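Local coordinates for protein alpha-L-arabinosidase (Xanthomonas axonopodis pv. citri, PDB 6D25) that is a GH51 alpha-L-arabinofuranosidase that probably removes arabinofuranosyl side groups from arabinoxylans, coping with internal di-substitution, at residues D323-W328 against S353-I358; T327-L332 against S345-L350; L383-K388 against N482-P487. All coordinates share one frame; numbering follows the deposited sequence.

Contact 1. Residues D323-W328 against S353-I358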
loop_
_atom_site.group_PDB
_atom_site.type_symbol
_atom_site.label_atom_id
_atom_site.label_comp_id
_atom_site.label_asym_id
_atom_site.label_seq_id
_atom_site.Cartn_x
_atom_site.Cartn_y
_atom_site.Cartn_z
ATOM N N ASP A 323 -4.195 -17.161 -18.308
ATOM C CA ASP A 323 -5.542 -16.538 -18.346
ATOM C C ASP A 323 -5.592 -15.362 -19.322
ATOM O O ASP A 323 -6.622 -14.702 -19.374
ATOM C CB ASP A 323 -6.101 -16.260 -16.958
ATOM C CG ASP A 323 -5.216 -15.327 -16.195
ATOM O OD1 ASP A 323 -4.196 -14.950 -16.794
ATOM O OD2 ASP A 323 -5.576 -14.990 -15.048
ATOM N N GLU A 324 -4.556 -15.188 -20.149
ATOM C CA GLU A 324 -4.712 -14.428 -21.414
ATOM C C GLU A 324 -3.853 -15.099 -22.478
ATOM O O GLU A 324 -2.656 -15.247 -22.282
ATOM C CB GLU A 324 -4.320 -12.943 -21.284
ATOM C CG GLU A 324 -5.079 -12.226 -20.190
ATOM C CD GLU A 324 -4.688 -10.778 -19.933
ATOM O OE1 GLU A 324 -3.959 -10.233 -20.780
ATOM O OE2 GLU A 324 -5.105 -10.235 -18.868
ATOM N N TRP A 325 -4.486 -15.490 -23.576
ATOM C CA TRP A 325 -3.815 -15.945 -24.774
ATOM C C TRP A 325 -4.690 -15.617 -25.990
ATOM O O TRP A 325 -5.858 -15.281 -25.824
ATOM C CB TRP A 325 -3.494 -17.441 -24.692
ATOM C CG TRP A 325 -4.698 -18.331 -24.691
ATOM C CD1 TRP A 325 -5.459 -18.663 -23.608
ATOM C CD2 TRP A 325 -5.280 -19.022 -25.813
ATOM N NE1 TRP A 325 -6.499 -19.473 -23.977
ATOM C CE2 TRP A 325 -6.396 -19.742 -25.315
ATOM C CE3 TRP A 325 -4.994 -19.094 -27.178
ATOM C CZ2 TRP A 325 -7.212 -20.517 -26.146
ATOM C CZ3 TRP A 325 -5.777 -19.888 -27.984
ATOM C CH2 TRP A 325 -6.875 -20.588 -27.482
ATOM N N GLY A 326 -4.107 -15.749 -27.158
ATOM C CA GLY A 326 -4.781 -15.482 -28.430
ATOM C C GLY A 326 -4.082 -14.436 -29.264
ATOM O O GLY A 326 -3.047 -13.914 -28.892
ATOM N N THR A 327 -4.661 -14.156 -30.432
ATOM C CA THR A 327 -4.064 -13.262 -31.385
ATOM C C THR A 327 -4.417 -11.811 -31.059
ATOM O O THR A 327 -5.491 -11.503 -30.606
ATOM C CB THR A 327 -4.496 -13.615 -32.813
ATOM O OG1 THR A 327 -5.927 -13.644 -32.901
ATOM C CG2 THR A 327 -3.928 -14.943 -33.235
ATOM N N TRP A 328 -3.477 -10.936 -31.387
ATOM C CA TRP A 328 -3.672 -9.492 -31.298
ATOM C C TRP A 328 -3.165 -8.856 -32.595
ATOM O O TRP A 328 -1.974 -8.903 -32.877
ATOM C CB TRP A 328 -2.946 -8.944 -30.065
ATOM C CG TRP A 328 -3.381 -7.581 -29.620
ATOM C CD1 TRP A 328 -3.837 -6.546 -30.391
ATOM C CD2 TRP A 328 -3.343 -7.085 -28.268
ATOM N NE1 TRP A 328 -4.111 -5.460 -29.614
ATOM C CE2 TRP A 328 -3.812 -5.751 -28.302
ATOM C CE3 TRP A 328 -2.959 -7.631 -27.047
ATOM C CZ2 TRP A 328 -3.899 -4.958 -27.161
ATOM C CZ3 TRP A 328 -3.078 -6.860 -25.905
ATOM C CH2 TRP A 328 -3.548 -5.542 -25.968
ATOM N N SER A 353 -6.589 -24.237 -32.230
ATOM C CA SER A 353 -6.377 -25.690 -32.173
ATOM C C SER A 353 -4.959 -25.993 -31.684
ATOM O O SER A 353 -4.781 -26.915 -30.858
ATOM C CB SER A 353 -6.675 -26.412 -33.478
ATOM O OG SER A 353 -5.776 -25.992 -34.481
ATOM N N LEU A 354 -3.995 -25.210 -32.094
ATOM C CA LEU A 354 -2.607 -25.485 -31.674
ATOM C C LEU A 354 -2.435 -25.252 -30.167
ATOM O O LEU A 354 -1.739 -26.012 -29.487
ATOM C CB LEU A 354 -1.641 -24.629 -32.484
ATOM C CG LEU A 354 -1.616 -24.888 -33.984
ATOM C CD1 LEU A 354 -0.753 -23.853 -34.673
ATOM C CD2 LEU A 354 -1.112 -26.274 -34.276
ATOM N N ASN A 355 -3.071 -24.219 -29.638
ATOM C CA ASN A 355 -3.003 -23.925 -28.225
ATOM C C ASN A 355 -3.700 -25.009 -27.396
ATOM O O ASN A 355 -3.139 -25.463 -26.380
ATOM C CB ASN A 355 -3.509 -22.530 -27.903
ATOM C CG ASN A 355 -2.441 -21.493 -28.139
ATOM O OD1 ASN A 355 -1.638 -21.209 -27.239
ATOM N ND2 ASN A 355 -2.416 -20.904 -29.346
ATOM N N PHE A 356 -4.881 -25.446 -27.817
ATOM C CA PHE A 356 -5.549 -26.568 -27.119
ATOM C C PHE A 356 -4.682 -27.840 -27.118
ATOM O O PHE A 356 -4.583 -28.510 -26.090
ATOM C CB PHE A 356 -6.903 -26.866 -27.735
ATOM C CG PHE A 356 -7.905 -25.745 -27.624
ATOM C CD1 PHE A 356 -7.913 -24.883 -26.532
ATOM C CD2 PHE A 356 -8.916 -25.624 -28.558
ATOM C CE1 PHE A 356 -8.905 -23.921 -26.383
ATOM C CE2 PHE A 356 -9.901 -24.658 -28.399
ATOM C CZ PHE A 356 -9.869 -23.795 -27.337
ATOM N N ASP A 357 -4.038 -28.124 -28.243
ATOM C CA ASP A 357 -3.127 -29.271 -28.311
ATOM C C ASP A 357 -2.050 -29.110 -27.233
ATOM O O ASP A 357 -1.790 -30.030 -26.443
ATOM C CB ASP A 357 -2.491 -29.410 -29.692
ATOM C CG ASP A 357 -3.420 -29.792 -30.846
ATOM O OD1 ASP A 357 -4.599 -30.224 -30.581
ATOM O OD2 ASP A 357 -2.955 -29.643 -32.053
ATOM N N ILE A 358 -1.448 -27.913 -27.187
ATOM C CA ILE A 358 -0.328 -27.670 -26.279
ATOM C C ILE A 358 -0.787 -27.761 -24.816
ATOM O O ILE A 358 -0.151 -28.404 -23.971
ATOM C CB ILE A 358 0.335 -26.336 -26.620
ATOM C CG1 ILE A 358 1.125 -26.414 -27.929
ATOM C CG2 ILE A 358 1.209 -25.824 -25.461
ATOM C CD1 ILE A 358 1.453 -25.034 -28.495
#

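Contact 2. Residues T327-L332 against S345-L350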
loop_
_atom_site.group_PDB
_atom_site.type_symbol
_atom_site.label_atom_id
_atom_site.label_comp_id
_atom_site.label_asym_id
_atom_site.label_seq_id
_atom_site.Cartn_x
_atom_site.Cartn_y
_atom_site.Cartn_z
ATOM N N THR A 327 -4.661 -14.156 -30.432
ATOM C CA THR A 327 -4.064 -13.262 -31.385
ATOM C C THR A 327 -4.417 -11.811 -31.059
ATOM O O THR A 327 -5.491 -11.503 -30.606
ATOM C CB THR A 327 -4.496 -13.615 -32.813
ATOM O OG1 THR A 327 -5.927 -13.644 -32.901
ATOM C CG2 THR A 327 -3.928 -14.943 -33.235
ATOM N N TRP A 328 -3.477 -10.936 -31.387
ATOM C CA TRP A 328 -3.672 -9.492 -31.298
ATOM C C TRP A 328 -3.165 -8.856 -32.595
ATOM O O TRP A 328 -1.974 -8.903 -32.877
ATOM C CB TRP A 328 -2.946 -8.944 -30.065
ATOM C CG TRP A 328 -3.381 -7.581 -29.620
ATOM C CD1 TRP A 328 -3.837 -6.546 -30.391
ATOM C CD2 TRP A 328 -3.343 -7.085 -28.268
ATOM N NE1 TRP A 328 -4.111 -5.460 -29.614
ATOM C CE2 TRP A 328 -3.812 -5.751 -28.302
ATOM C CE3 TRP A 328 -2.959 -7.631 -27.047
ATOM C CZ2 TRP A 328 -3.899 -4.958 -27.161
ATOM C CZ3 TRP A 328 -3.078 -6.860 -25.905
ATOM C CH2 TRP A 328 -3.548 -5.542 -25.968
ATOM N N TYR A 329 -4.108 -8.279 -33.350
ATOM C CA TYR A 329 -3.863 -7.670 -34.653
ATOM C C TYR A 329 -4.030 -6.139 -34.590
ATOM O O TYR A 329 -4.433 -5.608 -33.589
ATOM C CB TYR A 329 -4.858 -8.242 -35.676
ATOM C CG TYR A 329 -4.793 -9.743 -35.863
ATOM C CD1 TYR A 329 -3.610 -10.359 -36.271
ATOM C CD2 TYR A 329 -5.911 -10.539 -35.695
ATOM C CE1 TYR A 329 -3.543 -11.734 -36.461
ATOM C CE2 TYR A 329 -5.868 -11.909 -35.910
ATOM C CZ TYR A 329 -4.675 -12.514 -36.284
ATOM O OH TYR A 329 -4.610 -13.869 -36.514
ATOM N N ALA A 330 -3.763 -5.464 -35.702
ATOM C CA ALA A 330 -4.189 -4.080 -35.877
ATOM C C ALA A 330 -5.710 -4.015 -35.706
ATOM O O ALA A 330 -6.435 -4.937 -36.109
ATOM C CB ALA A 330 -3.793 -3.536 -37.240
ATOM N N PRO A 331 -6.198 -2.910 -35.184
ATOM C CA PRO A 331 -7.653 -2.690 -35.167
ATOM C C PRO A 331 -8.204 -2.573 -36.598
ATOM O O PRO A 331 -7.497 -2.103 -37.493
ATOM C CB PRO A 331 -7.811 -1.369 -34.409
ATOM C CG PRO A 331 -6.524 -0.620 -34.723
ATOM C CD PRO A 331 -5.451 -1.684 -34.806
ATOM N N LEU A 332 -9.444 -3.009 -36.818
ATOM C CA LEU A 332 -10.029 -2.865 -38.124
ATOM C C LEU A 332 -10.113 -1.381 -38.501
ATOM O O LEU A 332 -10.355 -0.520 -37.652
ATOM C CB LEU A 332 -11.430 -3.489 -38.134
ATOM C CG LEU A 332 -11.454 -5.014 -38.134
ATOM C CD1 LEU A 332 -12.818 -5.533 -37.700
ATOM C CD2 LEU A 332 -11.058 -5.566 -39.480
ATOM N N SER A 345 -10.184 -15.169 -38.587
ATOM C CA SER A 345 -10.094 -15.897 -39.828
ATOM C C SER A 345 -9.741 -17.360 -39.563
ATOM O O SER A 345 -9.549 -17.787 -38.426
ATOM C CB SER A 345 -9.054 -15.257 -40.736
ATOM O OG SER A 345 -7.750 -15.565 -40.267
ATOM N N LEU A 346 -9.619 -18.119 -40.650
ATOM C CA LEU A 346 -9.129 -19.502 -40.545
ATOM C C LEU A 346 -7.790 -19.554 -39.777
ATOM O O LEU A 346 -7.523 -20.536 -39.033
ATOM C CB LEU A 346 -8.989 -20.106 -41.935
ATOM C CG LEU A 346 -8.519 -21.556 -41.992
ATOM C CD1 LEU A 346 -9.470 -22.495 -41.253
ATOM C CD2 LEU A 346 -8.320 -21.981 -43.464
ATOM N N ARG A 347 -6.958 -18.535 -39.953
ATOM C CA ARG A 347 -5.671 -18.472 -39.241
ATOM C C ARG A 347 -5.905 -18.525 -37.708
ATOM O O ARG A 347 -5.191 -19.201 -36.960
ATOM C CB ARG A 347 -4.936 -17.194 -39.650
ATOM C CG ARG A 347 -3.535 -17.053 -39.055
ATOM C CD ARG A 347 -2.811 -15.806 -39.533
ATOM N NE ARG A 347 -3.556 -14.593 -39.245
ATOM C CZ ARG A 347 -3.198 -13.372 -39.690
ATOM N NH1 ARG A 347 -2.015 -13.190 -40.262
ATOM N NH2 ARG A 347 -4.052 -12.367 -39.591
ATOM N N ASP A 348 -6.914 -17.801 -37.250
ATOM C CA ASP A 348 -7.274 -17.744 -35.813
ATOM C C ASP A 348 -7.786 -19.103 -35.339
ATOM O O ASP A 348 -7.491 -19.507 -34.202
ATOM C CB ASP A 348 -8.233 -16.599 -35.554
ATOM C CG ASP A 348 -7.579 -15.279 -35.928
ATOM O OD1 ASP A 348 -6.577 -14.930 -35.244
ATOM O OD2 ASP A 348 -7.975 -14.653 -36.953
ATOM N N ALA A 349 -8.539 -19.808 -36.187
ATOM C CA ALA A 349 -8.963 -21.176 -35.833
ATOM C C ALA A 349 -7.732 -22.043 -35.565
ATOM O O ALA A 349 -7.699 -22.762 -34.558
ATOM C CB ALA A 349 -9.796 -21.757 -36.920
ATOM N N LEU A 350 -6.741 -22.005 -36.477
ATOM C CA LEU A 350 -5.545 -22.831 -36.251
ATOM C C LEU A 350 -4.806 -22.406 -34.976
ATOM O O LEU A 350 -4.244 -23.269 -34.275
ATOM C CB LEU A 350 -4.629 -22.798 -37.485
ATOM C CG LEU A 350 -4.933 -23.897 -38.504
ATOM C CD1 LEU A 350 -6.169 -23.582 -39.336
ATOM C CD2 LEU A 350 -3.776 -24.160 -39.410
#

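Contact 3. Residues L383-K388 against N482-P487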
loop_
_atom_site.group_PDB
_atom_site.type_symbol
_atom_site.label_atom_id
_atom_site.label_comp_id
_atom_site.label_asym_id
_atom_site.label_seq_id
_atom_site.Cartn_x
_atom_site.Cartn_y
_atom_site.Cartn_z
ATOM N N LEU A 383 -19.043 -11.982 -32.809
ATOM C CA LEU A 383 -19.063 -10.578 -33.160
ATOM C C LEU A 383 -20.533 -10.153 -33.273
ATOM O O LEU A 383 -21.339 -10.910 -33.812
ATOM C CB LEU A 383 -18.315 -10.313 -34.474
ATOM C CG LEU A 383 -16.899 -10.890 -34.545
ATOM C CD1 LEU A 383 -16.287 -10.606 -35.905
ATOM C CD2 LEU A 383 -16.011 -10.269 -33.488
ATOM N N THR A 384 -20.879 -9.009 -32.702
ATOM C CA THR A 384 -22.234 -8.472 -32.774
ATOM C C THR A 384 -22.187 -7.040 -33.295
ATOM O O THR A 384 -21.198 -6.326 -33.149
ATOM C CB THR A 384 -22.965 -8.467 -31.430
ATOM O OG1 THR A 384 -22.389 -7.476 -30.590
ATOM C CG2 THR A 384 -22.943 -9.798 -30.727
ATOM N N ASP A 385 -23.303 -6.641 -33.887
ATOM C CA ASP A 385 -23.483 -5.283 -34.333
ATOM C C ASP A 385 -24.989 -4.982 -34.333
ATOM O O ASP A 385 -25.701 -5.385 -35.266
ATOM C CB ASP A 385 -22.886 -5.115 -35.733
ATOM C CG ASP A 385 -23.031 -3.703 -36.288
ATOM O OD1 ASP A 385 -23.437 -2.806 -35.548
ATOM O OD2 ASP A 385 -22.730 -3.525 -37.442
ATOM N N GLY A 386 -25.462 -4.378 -33.264
ATOM C CA GLY A 386 -26.874 -4.302 -33.028
ATOM C C GLY A 386 -27.457 -5.698 -32.967
ATOM O O GLY A 386 -26.864 -6.564 -32.331
ATOM N N ASP A 387 -28.562 -5.957 -33.653
ATOM C CA ASP A 387 -29.191 -7.256 -33.530
ATOM C C ASP A 387 -28.452 -8.320 -34.363
ATOM O O ASP A 387 -28.813 -9.457 -34.251
ATOM C CB ASP A 387 -30.693 -7.214 -33.834
ATOM C CG ASP A 387 -31.057 -6.839 -35.261
ATOM O OD1 ASP A 387 -30.172 -6.711 -36.105
ATOM O OD2 ASP A 387 -32.239 -6.585 -35.503
ATOM N N LYS A 388 -27.414 -7.972 -35.113
ATOM C CA LYS A 388 -26.660 -8.965 -35.894
ATOM C C LYS A 388 -25.622 -9.684 -35.023
ATOM O O LYS A 388 -25.033 -9.088 -34.132
ATOM C CB LYS A 388 -25.949 -8.266 -37.046
ATOM C CG LYS A 388 -26.878 -7.643 -38.080
ATOM C CD LYS A 388 -26.175 -6.797 -39.110
ATOM C CE LYS A 388 -27.198 -5.970 -39.852
ATOM N NZ LYS A 388 -26.554 -5.138 -40.872
ATOM N N ASN A 482 -15.674 -14.998 -41.255
ATOM C CA ASN A 482 -17.128 -14.951 -41.265
ATOM C C ASN A 482 -17.589 -13.497 -41.109
ATOM O O ASN A 482 -16.987 -12.716 -40.350
ATOM C CB ASN A 482 -17.682 -15.838 -40.153
ATOM C CG ASN A 482 -17.459 -17.305 -40.417
ATOM O OD1 ASN A 482 -17.364 -17.702 -41.587
ATOM N ND2 ASN A 482 -17.348 -18.099 -39.346
ATOM N N THR A 483 -18.657 -13.159 -41.805
ATOM C CA THR A 483 -19.323 -11.853 -41.694
ATOM C C THR A 483 -20.836 -12.070 -41.524
ATOM O O THR A 483 -21.347 -13.156 -41.748
ATOM C CB THR A 483 -19.085 -11.005 -42.948
ATOM O OG1 THR A 483 -19.652 -11.718 -44.046
ATOM C CG2 THR A 483 -17.621 -10.735 -43.220
ATOM N N TYR A 484 -21.559 -11.013 -41.196
ATOM C CA TYR A 484 -23.030 -11.046 -41.081
ATOM C C TYR A 484 -23.638 -11.488 -42.424
ATOM O O TYR A 484 -24.555 -12.324 -42.447
ATOM C CB TYR A 484 -23.560 -9.700 -40.571
ATOM C CG TYR A 484 -22.871 -9.196 -39.321
ATOM C CD1 TYR A 484 -22.972 -9.915 -38.138
ATOM C CD2 TYR A 484 -22.105 -8.031 -39.293
ATOM C CE1 TYR A 484 -22.330 -9.516 -36.973
ATOM C CE2 TYR A 484 -21.445 -7.627 -38.144
ATOM C CZ TYR A 484 -21.547 -8.381 -36.976
ATOM O OH TYR A 484 -20.942 -8.033 -35.811
ATOM N N ALA A 485 -23.077 -11.015 -43.534
ATOM C CA ALA A 485 -23.546 -11.365 -44.885
ATOM C C ALA A 485 -23.146 -12.796 -45.270
ATOM O O ALA A 485 -23.818 -13.395 -46.067
ATOM C CB ALA A 485 -23.005 -10.375 -45.918
ATOM N N GLN A 486 -22.002 -13.291 -44.792
ATOM C CA GLN A 486 -21.453 -14.631 -45.115
ATOM C C GLN A 486 -21.092 -15.335 -43.793
ATOM O O GLN A 486 -19.923 -15.493 -43.457
ATOM C CB GLN A 486 -20.186 -14.572 -45.970
ATOM C CG GLN A 486 -20.331 -13.831 -47.279
ATOM C CD GLN A 486 -21.189 -14.557 -48.269
ATOM O OE1 GLN A 486 -21.436 -15.750 -48.157
ATOM N NE2 GLN A 486 -21.674 -13.806 -49.242
ATOM N N PRO A 487 -22.097 -15.744 -43.039
ATOM C CA PRO A 487 -21.898 -16.137 -41.659
ATOM C C PRO A 487 -21.268 -17.520 -41.511
ATOM O O PRO A 487 -20.826 -17.835 -40.423
ATOM C CB PRO A 487 -23.315 -16.140 -41.057
ATOM C CG PRO A 487 -24.226 -16.376 -42.217
ATOM C CD PRO A 487 -23.533 -15.666 -43.367
#

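Contact 1. Residues D323-W328 against S353-I358
Residues 323-328 leave the seventh parallel strand and turn corners at E324 and G326, and W325 faces N355 and F356, neighbours on helix 346-361. No hydrogen bond spans the two segments; side chains alone make the contact. The W325 indole carries most of it. With CG between the backbone N and the carbonyl carbon (chi1 67°), the indole swings across to the helix and meets it with its six-membered ring. N355 lies over one face of that ring. Its CB sits 4.0 Å from the ring centroid, a CH-pi contact, and comes within 3.5 Å of W325 CZ3. The amide is tilted by only 30° from the indole plane, with N355 CG 3.6 Å from W325 CE3. N355 ND2 donates to V351 O in the same helix, which helps fix the rotation of the amide above the ring. This pair belongs to a (beta/alpha)8 barrel, in which 346-361 is the helix that follows strand 319-325. Clan GH-A barrels carry the nucleophile glutamate at the end of this strand. The place of E324, in a salt bridge with R95 and hydrogen-bonded to Y268 OH, is consistent with that role. F356 meets the indole at CZ2 and CH2. The edge of W325 is directed at the face of F356 in an offset edge-to-face pair, with centroids 5.8 Å apart and planes at 74°. The closest atoms are W325 CZ2 and F356 CE1, at 3.8 Å. M298 of helix 285-312 touches both W325 and N355. D357 bonds to S432 and H430 of the beta-sandwich domain.

Contact 2. Residues T327-L332 against S345-L350
T327 and Y329 both bond to D348 in the first turn of helix 346-361, whose start is closed by a capping box of S345 and D348. This ties the loop after the seventh barrel strand to the N-terminus of the helix it leads into. The hydrogen bonds centre on D348 OD1. T327 OG1 donates to it over 2.8 Å, from above the carboxylate plane. Y329 OH donates over 2.6 Å, on the syn side and 30° out of that plane. The two hydroxyls arrive from opposite faces of the carboxylate, so this buried oxygen is held by two donors. A weak bond completes the set, from R347 NE to Y329 OH at 3.0 Å. The tyrosine oxygen thus both donates and accepts. Van der Waals contact between R347 and Y329 is the second kind. The R347 chain leaves with CG anti to the backbone N (chi1 -176°) and bends at chi3, which brings the guanidinium alongside the tyrosine. One guanidinium face lies against Y329 CE1, with the two planes 23° apart. R347 NH2 is 3.2 Å from Y329 CE1 and donates to S279 O, while F283 adds a cation-pi contact. The capping bonds lie within 345-350: R347 N donates weakly to S345 OG, and S345 N holds the acid, with a nearly straight 2.8 Å bond to the anti lone pair of D348 OD2.

Contact 3. Residues L383-K388 against N482-P487
Y484 leans against L383, T384, D385 and K388 of a beta hairpin with a two-residue loop, strands 382-385 and 388-391 joined by a type II' turn from D385 to K388. The turn is closed by bonds in both directions between the D385 and K388 backbones, and G386 takes a positive phi within it. The hairpin belongs to the segment between the eighth barrel strand, 366-371, and helix 393-400. The loop 482-487 comes from the C-terminal beta-sandwich, so this surface contact probably bridges the barrel and the sandwich. N482 opens the loop. Its ND2 donates to L391 O at the base of the hairpin, while its backbone O accepts from Q343 NE2. T483 follows with its side chain directed away from the hairpin. Y484 then supplies most of the contact. Its CG lies anti to the carbonyl carbon, beside the backbone N (chi1 -51°), which directs the ring at the hairpin. K388 CB sits over one face, 3.9 Å from the ring centroid and offset toward the rim, a CH-pi contact. The lysine chain crosses the tyrosine at about a right angle, and K388 CD passes 4.1 Å from Y484 CG. L383 O lies in the ring plane at its edge, 3.6 Å from Y484 CE1. D385 CB comes obliquely to within 3.7 Å of Y484 CZ. The hydroxyl packs tightly on the strand backbone, with Y484 OH 3.0 Å from T384 C. It makes no hydrogen bond to T384 or D385, because the angles are poor. The chain turns back from T483 to Q486: T483 N donates to Q486 O, and Q486 N bonds T483 OG1 at 2.9 Å, an ST motif.

Overall arrangement
Contacts 1 and 2 are buried and follow one another along the same elements. Their first segments overlap at T327 and W328, though W325 carries contact 1 and T327 and Y329 carry contact 2. Both end on helix 346-361, with centres about 12 Å apart. Their chemistry differs. Contact 1, nearer the chain centre, is aromatic and CH-pi packing without a hydrogen bond between the segments. Contact 2, at the start of the helix, is polar and built round a carboxylate. Contact 3 lies at the surface and uses other elements, a hairpin and a sandwich-domain loop. One tyrosine carries it, packing on backbone and aliphatic atoms. Its nearest atoms are about 6 Å from contact 2.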